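Local coordinates for heat shock protein 16 (Schizosaccharomyces pombe, PDB 3W1Z) that probably acts as a molecular chaperone that binds unfolded proteins during stress, and assembles into a 16-subunit small heat shock protein, at residues Pro55-Glu60 with Gly75-Glu80; Val62-His65 with Lys70-Ile73; Val64-Gly69 with Val126-Val131. All coordinates share one frame; numbering follows the deposited sequence.

How the contacts relate
Contacts 1, 2 and 3 lie in the alpha-crystallin domain and all reach the sheet that holds strands 62-67 and 70-77. Contact 2 pairs these two strands and is nested inside the chain loop closed by contact 1. Their centres are about 15 Å apart. Contact 3 shares V64 and H65 with contact 2 and crosses from this sheet to the other one. The centres of contacts 2 and 3 are about 9 Å apart. L71 joins them: its CD2 is 3.8 Å from CG1 of V126. Contact 1 lies about 23 Å from contact 3, centre to centre. Contacts 2 and 3 both touch the same neighbouring subunit, which K59 of contact 1 also reaches.

Contact 1 (Pro55-Glu60 with Gly75-Glu80); sequences PGVKKE and GEVVNE
V57 sets its two methyls against the flat peptide joining E76 to V77. Both methyls lie on the same side of the peptide plane and near its oxygen, with V57 CG1 3.7 Å from E76 O. The approach is tilted, neither squarely over the peptide nor level with it. V77 CG2 is on that same side. It meets V57 CG2 at 3.7 Å, and the two valines cross at about a right angle. The V77 torsion (chi1 -174°) sets CG2 opposite the carbonyl carbon, where it reaches V57.

No direct hydrogen bond joins the two segments. One water bridges them instead. It donates to G56 O at 3.0 Å and to V78 O at 2.6 Å. G56 has a positive phi (79°), a backbone angle that glycine adopts easily. Further out, K58 NZ and E80 OE2 stay 5.0 Å apart, so any attraction is long-range.

F97 also packs on V77, and N121 of a second subunit packs on K58. The contact belongs to the sandwich of the alpha-crystallin domain: the loop between strands 47-53 and 62-67 passes from one sheet to the other and rests on the end of strand 70-77.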
loop_
_atom_site.group_PDB
_atom_site.type_symbol
_atom_site.label_atom_id
_atom_site.label_comp_id
_atom_site.label_asym_id
_atom_site.label_seq_id
_atom_site.Cartn_x
_atom_site.Cartn_y
_atom_site.Cartn_z
ATOM N N PRO B 55 -35.522 -5.425 7.289
ATOM C CA PRO B 55 -36.450 -6.527 7.567
ATOM C C PRO B 55 -36.662 -6.732 9.065
ATOM O O PRO B 55 -35.705 -6.681 9.836
ATOM C CB PRO B 55 -35.742 -7.739 6.957
ATOM C CG PRO B 55 -34.299 -7.398 7.030
ATOM C CD PRO B 55 -34.214 -5.913 6.814
ATOM N N GLY B 56 -37.909 -6.956 9.468
ATOM C CA GLY B 56 -38.224 -7.204 10.863
ATOM C C GLY B 56 -38.276 -5.941 11.701
ATOM O O GLY B 56 -38.309 -6.003 12.931
ATOM N N VAL B 57 -38.284 -4.791 11.036
ATOM C CA VAL B 57 -38.360 -3.509 11.725
ATOM C C VAL B 57 -39.742 -2.889 11.559
ATOM O O VAL B 57 -40.229 -2.726 10.439
ATOM C CB VAL B 57 -37.301 -2.518 11.203
ATOM C CG1 VAL B 57 -37.408 -1.189 11.935
ATOM C CG2 VAL B 57 -35.907 -3.104 11.354
ATOM N N LYS B 58 -40.374 -2.557 12.679
ATOM C CA LYS B 58 -41.683 -1.916 12.662
ATOM C C LYS B 58 -41.558 -0.480 12.164
ATOM O O LYS B 58 -40.541 0.175 12.397
ATOM C CB LYS B 58 -42.292 -1.930 14.062
ATOM C CG LYS B 58 -42.450 -3.317 14.663
ATOM C CD LYS B 58 -42.308 -3.263 16.175
ATOM C CE LYS B 58 -43.387 -4.074 16.869
ATOM N NZ LYS B 58 -43.281 -3.956 18.350
ATOM N N LYS B 59 -42.592 0.004 11.481
ATOM C CA LYS B 59 -42.588 1.361 10.938
ATOM C C LYS B 59 -42.424 2.408 12.037
ATOM O O LYS B 59 -41.821 3.459 11.824
ATOM C CB LYS B 59 -43.859 1.629 10.124
ATOM C CG LYS B 59 -43.950 3.048 9.574
ATOM C CD LYS B 59 -44.626 3.098 8.211
ATOM C CE LYS B 59 -46.124 2.866 8.307
ATOM N NZ LYS B 59 -46.789 3.075 6.990
ATOM N N GLU B 60 -42.952 2.104 13.217
ATOM C CA GLU B 60 -42.853 3.009 14.354
ATOM C C GLU B 60 -41.420 3.081 14.875
ATOM O O GLU B 60 -41.056 4.019 15.586
ATOM C CB GLU B 60 -43.790 2.552 15.474
ATOM C CG GLU B 60 -43.267 1.364 16.268
ATOM C CD GLU B 60 -44.368 0.418 16.702
ATOM O OE1 GLU B 60 -44.528 0.206 17.923
ATOM O OE2 GLU B 60 -45.069 -0.120 15.818
ATOM N N GLY B 75 -32.790 3.754 13.995
ATOM C CA GLY B 75 -33.837 2.968 14.615
ATOM C C GLY B 75 -33.321 1.775 15.388
ATOM O O GLY B 75 -32.181 1.760 15.850
ATOM N N GLU B 76 -34.174 0.768 15.528
ATOM C CA GLU B 76 -33.855 -0.397 16.336
ATOM C C GLU B 76 -34.349 -1.673 15.664
ATOM O O GLU B 76 -35.428 -1.694 15.070
ATOM C CB GLU B 76 -34.506 -0.251 17.711
ATOM C CG GLU B 76 -34.001 -1.211 18.768
ATOM C CD GLU B 76 -34.672 -0.986 20.110
ATOM O OE1 GLU B 76 -35.905 -0.790 20.131
ATOM O OE2 GLU B 76 -33.966 -0.992 21.140
ATOM N N VAL B 77 -33.554 -2.733 15.750
ATOM C CA VAL B 77 -34.016 -4.052 15.345
ATOM C C VAL B 77 -34.122 -4.922 16.587
ATOM O O VAL B 77 -33.115 -5.332 17.163
ATOM C CB VAL B 77 -33.066 -4.713 14.333
ATOM C CG1 VAL B 77 -33.659 -6.023 13.833
ATOM C CG2 VAL B 77 -32.795 -3.777 13.169
ATOM N N VAL B 78 -35.354 -5.203 16.991
ATOM C CA VAL B 78 -35.612 -5.940 18.219
ATOM C C VAL B 78 -35.652 -7.437 17.953
ATOM O O VAL B 78 -36.228 -7.884 16.961
ATOM C CB VAL B 78 -36.947 -5.492 18.866
ATOM C CG1 VAL B 78 -37.336 -6.410 20.015
ATOM C CG2 VAL B 78 -36.849 -4.051 19.341
ATOM N N ASN B 79 -35.043 -8.212 18.845
ATOM C CA ASN B 79 -35.130 -9.658 18.754
ATOM C C ASN B 79 -36.331 -10.112 19.566
ATOM O O ASN B 79 -36.319 -10.065 20.796
ATOM C CB ASN B 79 -33.851 -10.297 19.297
ATOM C CG ASN B 79 -33.841 -11.808 19.152
ATOM O OD1 ASN B 79 -34.621 -12.376 18.388
ATOM N ND2 ASN B 79 -32.949 -12.465 19.885
ATOM N N GLU B 80 -37.366 -10.565 18.868
ATOM C CA GLU B 80 -38.618 -10.937 19.513
ATOM C C GLU B 80 -38.495 -12.319 20.136
ATOM O O GLU B 80 -39.278 -12.696 21.007
ATOM C CB GLU B 80 -39.768 -10.904 18.504
ATOM C CG GLU B 80 -39.940 -9.557 17.814
ATOM C CD GLU B 80 -41.129 -9.523 16.873
ATOM O OE1 GLU B 80 -41.295 -10.476 16.081
ATOM O OE2 GLU B 80 -41.900 -8.542 16.927
HETATM O O HOH W 1 -36.912 -8.089 14.509
#

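Contact 2 (Val62-His65 with Lys70-Ile73); sequences VQVH and KLTI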
loop_
_atom_site.group_PDB
_atom_site.type_symbol
_atom_site.label_atom_id
_atom_site.label_comp_id
_atom_site.label_asym_id
_atom_site.label_seq_id
_atom_site.Cartn_x
_atom_site.Cartn_y
_atom_site.Cartn_z
ATOM N N VAL B 62 -38.595 3.090 12.969
ATOM C CA VAL B 62 -37.655 3.732 12.058
ATOM C C VAL B 62 -37.861 5.245 12.062
ATOM O O VAL B 62 -38.987 5.727 12.182
ATOM C CB VAL B 62 -37.770 3.165 10.617
ATOM C CG1 VAL B 62 -39.177 3.343 10.074
ATOM C CG2 VAL B 62 -36.746 3.809 9.689
ATOM N N GLN B 63 -36.764 5.991 11.971
ATOM C CA GLN B 63 -36.837 7.433 11.790
ATOM C C GLN B 63 -35.869 7.897 10.705
ATOM O O GLN B 63 -34.763 7.368 10.563
ATOM C CB GLN B 63 -36.588 8.180 13.101
ATOM C CG GLN B 63 -35.189 8.034 13.652
ATOM C CD GLN B 63 -34.915 8.992 14.793
ATOM O OE1 GLN B 63 -34.944 8.608 15.962
ATOM N NE2 GLN B 63 -34.644 10.249 14.458
ATOM N N VAL B 64 -36.314 8.883 9.934
ATOM C CA VAL B 64 -35.519 9.455 8.861
ATOM C C VAL B 64 -35.430 10.958 9.062
ATOM O O VAL B 64 -36.455 11.629 9.160
ATOM C CB VAL B 64 -36.172 9.197 7.491
ATOM C CG1 VAL B 64 -35.397 9.906 6.387
ATOM C CG2 VAL B 64 -36.273 7.708 7.215
ATOM N N HIS B 65 -34.216 11.493 9.137
ATOM C CA HIS B 65 -34.077 12.945 9.174
ATOM C C HIS B 65 -32.993 13.465 8.236
ATOM O O HIS B 65 -32.102 12.725 7.818
ATOM C CB HIS B 65 -33.890 13.471 10.606
ATOM C CG HIS B 65 -32.588 13.095 11.240
ATOM N ND1 HIS B 65 -32.507 12.270 12.339
ATOM C CD2 HIS B 65 -31.313 13.454 10.946
ATOM C CE1 HIS B 65 -31.240 12.126 12.690
ATOM N NE2 HIS B 65 -30.498 12.834 11.858
ATOM N N LYS B 70 -26.928 16.003 4.723
ATOM C CA LYS B 70 -26.700 14.660 5.257
ATOM C C LYS B 70 -27.988 13.960 5.686
ATOM O O LYS B 70 -28.695 14.424 6.579
ATOM C CB LYS B 70 -25.693 14.690 6.412
ATOM C CG LYS B 70 -24.294 15.113 5.994
ATOM C CD LYS B 70 -23.266 14.819 7.076
ATOM C CE LYS B 70 -21.875 15.260 6.643
ATOM N NZ LYS B 70 -20.823 14.840 7.608
ATOM N N LEU B 71 -28.280 12.835 5.039
ATOM C CA LEU B 71 -29.468 12.049 5.350
ATOM C C LEU B 71 -29.143 10.941 6.345
ATOM O O LEU B 71 -28.184 10.187 6.160
ATOM C CB LEU B 71 -30.057 11.446 4.074
ATOM C CG LEU B 71 -31.373 10.681 4.227
ATOM C CD1 LEU B 71 -32.506 11.629 4.593
ATOM C CD2 LEU B 71 -31.701 9.904 2.959
ATOM N N THR B 72 -29.948 10.847 7.399
ATOM C CA THR B 72 -29.749 9.839 8.433
ATOM C C THR B 72 -30.991 8.978 8.638
ATOM O O THR B 72 -32.094 9.489 8.855
ATOM C CB THR B 72 -29.353 10.476 9.780
ATOM O OG1 THR B 72 -28.090 11.141 9.644
ATOM C CG2 THR B 72 -29.243 9.413 10.864
ATOM N N ILE B 73 -30.798 7.664 8.556
ATOM C CA ILE B 73 -31.846 6.704 8.864
ATOM C C ILE B 73 -31.439 5.938 10.110
ATOM O O ILE B 73 -30.407 5.274 10.119
ATOM C CB ILE B 73 -32.044 5.686 7.725
ATOM C CG1 ILE B 73 -32.318 6.395 6.396
ATOM C CG2 ILE B 73 -33.160 4.715 8.072
ATOM C CD1 ILE B 73 -31.083 6.587 5.535
#
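H65 and T72 lie side by side and point the same way from the sheet. H65 NE2 is 3.3 Å from T72 CB, and H65 CE1 packs against T72 CG2 at 3.8 Å. The ring is brought across to the neighbouring strand by its first torsion (chi1 68°), which places CG between the backbone N and the carbonyl carbon. T72 O lies over one face of the ring.

On the other face of the sheet the meetings are mainly apolar. V62 CG2 touches I73 CG2 at 4.0 Å, two side chains lying alongside each other. V64 CG1 reaches L71 CD1 at 3.8 Å. L71 CD1 also leans on a backbone oxygen, H65 O, at 3.4 Å.

The backbone fixes these pairs. H65 and T72 form an antiparallel hydrogen-bonded pair. H65 N donates to T72 O, and T72 N donates to H65 O, both at 2.9 Å and nearly straight. V64 and I73 are the non-hydrogen-bonded pair beside it. Here V64 CA makes a CA-H...O contact with T72 O.

In the next shell, T72 OG1 is hydrogen-bonded to T103 OG1 on strand 98-105. I142 of a third subunit packs on V62 and V64, and Q139 of that subunit on H65. H65 also pairs antiparallel with a strand there, so the sheet runs on across the interface. This is an antiparallel beta hairpin of the alpha-crystallin domain. Its edge strand receives the tail of another subunit, as in small heat shock proteins whose C-terminal IXI motif docks on the domain.

Contact 3 (Val64-Gly69 with Val126-Val131); sequences VHYDSG and VTLPKV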
loop_
_atom_site.group_PDB
_atom_site.type_symbol
_atom_site.label_atom_id
_atom_site.label_comp_id
_atom_site.label_asym_id
_atom_site.label_seq_id
_atom_site.Cartn_x
_atom_site.Cartn_y
_atom_site.Cartn_z
ATOM N N VAL B 64 -36.314 8.883 9.934
ATOM C CA VAL B 64 -35.519 9.455 8.861
ATOM C C VAL B 64 -35.430 10.958 9.062
ATOM O O VAL B 64 -36.455 11.629 9.160
ATOM C CB VAL B 64 -36.172 9.197 7.491
ATOM C CG1 VAL B 64 -35.397 9.906 6.387
ATOM C CG2 VAL B 64 -36.273 7.708 7.215
ATOM N N HIS B 65 -34.216 11.493 9.137
ATOM C CA HIS B 65 -34.077 12.945 9.174
ATOM C C HIS B 65 -32.993 13.465 8.236
ATOM O O HIS B 65 -32.102 12.725 7.818
ATOM C CB HIS B 65 -33.890 13.471 10.606
ATOM C CG HIS B 65 -32.588 13.095 11.240
ATOM N ND1 HIS B 65 -32.507 12.270 12.339
ATOM C CD2 HIS B 65 -31.313 13.454 10.946
ATOM C CE1 HIS B 65 -31.240 12.126 12.690
ATOM N NE2 HIS B 65 -30.498 12.834 11.858
ATOM N N TYR B 66 -33.091 14.748 7.902
ATOM C CA TYR B 66 -32.163 15.385 6.980
ATOM C C TYR B 66 -31.629 16.681 7.582
ATOM O O TYR B 66 -32.405 17.550 7.985
ATOM C CB TYR B 66 -32.869 15.668 5.651
ATOM C CG TYR B 66 -32.005 16.342 4.611
ATOM C CD1 TYR B 66 -31.339 15.600 3.645
ATOM C CD2 TYR B 66 -31.857 17.724 4.593
ATOM C CE1 TYR B 66 -30.550 16.216 2.696
ATOM C CE2 TYR B 66 -31.071 18.345 3.654
ATOM C CZ TYR B 66 -30.418 17.590 2.707
ATOM O OH TYR B 66 -29.638 18.221 1.768
ATOM N N ASP B 67 -30.307 16.797 7.665
ATOM C CA ASP B 67 -29.690 18.031 8.133
ATOM C C ASP B 67 -28.488 18.418 7.273
ATOM O O ASP B 67 -27.508 17.670 7.198
ATOM C CB ASP B 67 -29.264 17.896 9.595
ATOM C CG ASP B 67 -28.794 19.210 10.190
ATOM O OD1 ASP B 67 -29.114 20.273 9.621
ATOM O OD2 ASP B 67 -28.115 19.178 11.236
ATOM N N SER B 68 -28.579 19.587 6.637
ATOM C CA SER B 68 -27.485 20.183 5.861
ATOM C C SER B 68 -26.719 19.201 4.975
ATOM O O SER B 68 -25.526 18.976 5.175
ATOM C CB SER B 68 -26.508 20.908 6.790
ATOM O OG SER B 68 -25.905 20.007 7.703
ATOM N N GLY B 69 -27.400 18.637 3.986
ATOM C CA GLY B 69 -26.761 17.749 3.032
ATOM C C GLY B 69 -26.468 16.343 3.523
ATOM O O GLY B 69 -25.825 15.565 2.818
ATOM N N VAL B 126 -36.363 6.450 0.562
ATOM C CA VAL B 126 -36.370 7.896 0.732
ATOM C C VAL B 126 -36.200 8.555 -0.631
ATOM O O VAL B 126 -35.401 8.102 -1.451
ATOM C CB VAL B 126 -35.246 8.362 1.678
ATOM C CG1 VAL B 126 -35.340 9.862 1.925
ATOM C CG2 VAL B 126 -35.311 7.603 2.993
ATOM N N THR B 127 -36.963 9.614 -0.874
ATOM C CA THR B 127 -36.899 10.321 -2.147
ATOM C C THR B 127 -36.581 11.799 -1.952
ATOM O O THR B 127 -37.364 12.541 -1.360
ATOM C CB THR B 127 -38.215 10.182 -2.933
ATOM O OG1 THR B 127 -39.311 10.093 -2.014
ATOM C CG2 THR B 127 -38.189 8.928 -3.792
ATOM N N LEU B 128 -35.425 12.218 -2.457
ATOM C CA LEU B 128 -35.006 13.609 -2.346
ATOM C C LEU B 128 -34.992 14.269 -3.722
ATOM O O LEU B 128 -34.159 13.941 -4.565
ATOM C CB LEU B 128 -33.622 13.712 -1.695
ATOM C CG LEU B 128 -33.394 13.004 -0.354
ATOM C CD1 LEU B 128 -32.931 11.566 -0.555
ATOM C CD2 LEU B 128 -32.399 13.773 0.500
ATOM N N PRO B 129 -35.934 15.193 -3.961
ATOM C CA PRO B 129 -36.010 15.879 -5.253
ATOM C C PRO B 129 -34.859 16.863 -5.422
ATOM O O PRO B 129 -34.599 17.639 -4.507
ATOM C CB PRO B 129 -37.344 16.637 -5.178
ATOM C CG PRO B 129 -37.928 16.339 -3.809
ATOM C CD PRO B 129 -36.828 15.799 -2.966
ATOM N N LYS B 130 -34.200 16.851 -6.575
ATOM C CA LYS B 130 -33.109 17.786 -6.819
ATOM C C LYS B 130 -33.602 19.041 -7.523
ATOM O O LYS B 130 -34.411 18.973 -8.447
ATOM C CB LYS B 130 -31.999 17.145 -7.653
ATOM C CG LYS B 130 -31.281 15.990 -6.983
ATOM C CD LYS B 130 -30.214 15.421 -7.903
ATOM C CE LYS B 130 -30.796 15.094 -9.268
ATOM N NZ LYS B 130 -29.798 14.462 -10.172
ATOM N N VAL B 131 -33.108 20.188 -7.071
ATOM C CA VAL B 131 -33.360 21.447 -7.753
ATOM C C VAL B 131 -32.043 21.977 -8.317
ATOM O O VAL B 131 -31.003 21.895 -7.664
ATOM C CB VAL B 131 -34.024 22.484 -6.816
ATOM C CG1 VAL B 131 -35.384 21.983 -6.360
ATOM C CG2 VAL B 131 -33.137 22.775 -5.615
#
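Y66 meets L128 obliquely: CD1 and CE1 of its ring are both 3.8 Å from CD2 of L128. This single methyl thus bridges one bond of the ring. Y66 holds its ring opposite the backbone N (chi1 180°), which carries it out from strand 62-67 toward strand 123-129. L128 answers with CG opposite its own carbonyl carbon (chi1 -53°).

Two residues earlier on each strand, V64 and V126 reach toward each other tip to tip. CG1 of V64 meets CG2 of V126 at 4.1 Å. No hydrogen bond links the segments, and the touching atoms are all carbon. The backbones stay well apart: the CA atoms of V64 and V126 are 8.3 Å from each other. Side chains thus meet between the two sheets, and all four of these residues are buried.

Other apolar side chains join the layer: L71 of strand 70-77 packs on both V126 and L128, while I106, I110 and I115 touch Y66.

The contact therefore spans the beta sandwich of the alpha-crystallin domain. Strand 62-67 is the outer strand of its sheet within the chain, and Y66 pairs there with a strand of the same neighbouring subunit that packs on V62 and V64. Strand 123-129 lies inside the opposite sheet, between strands 47-53 and 116-120. V126 and L128 make backbone hydrogen bonds with V50 and V48, respectively, on strand 47-53.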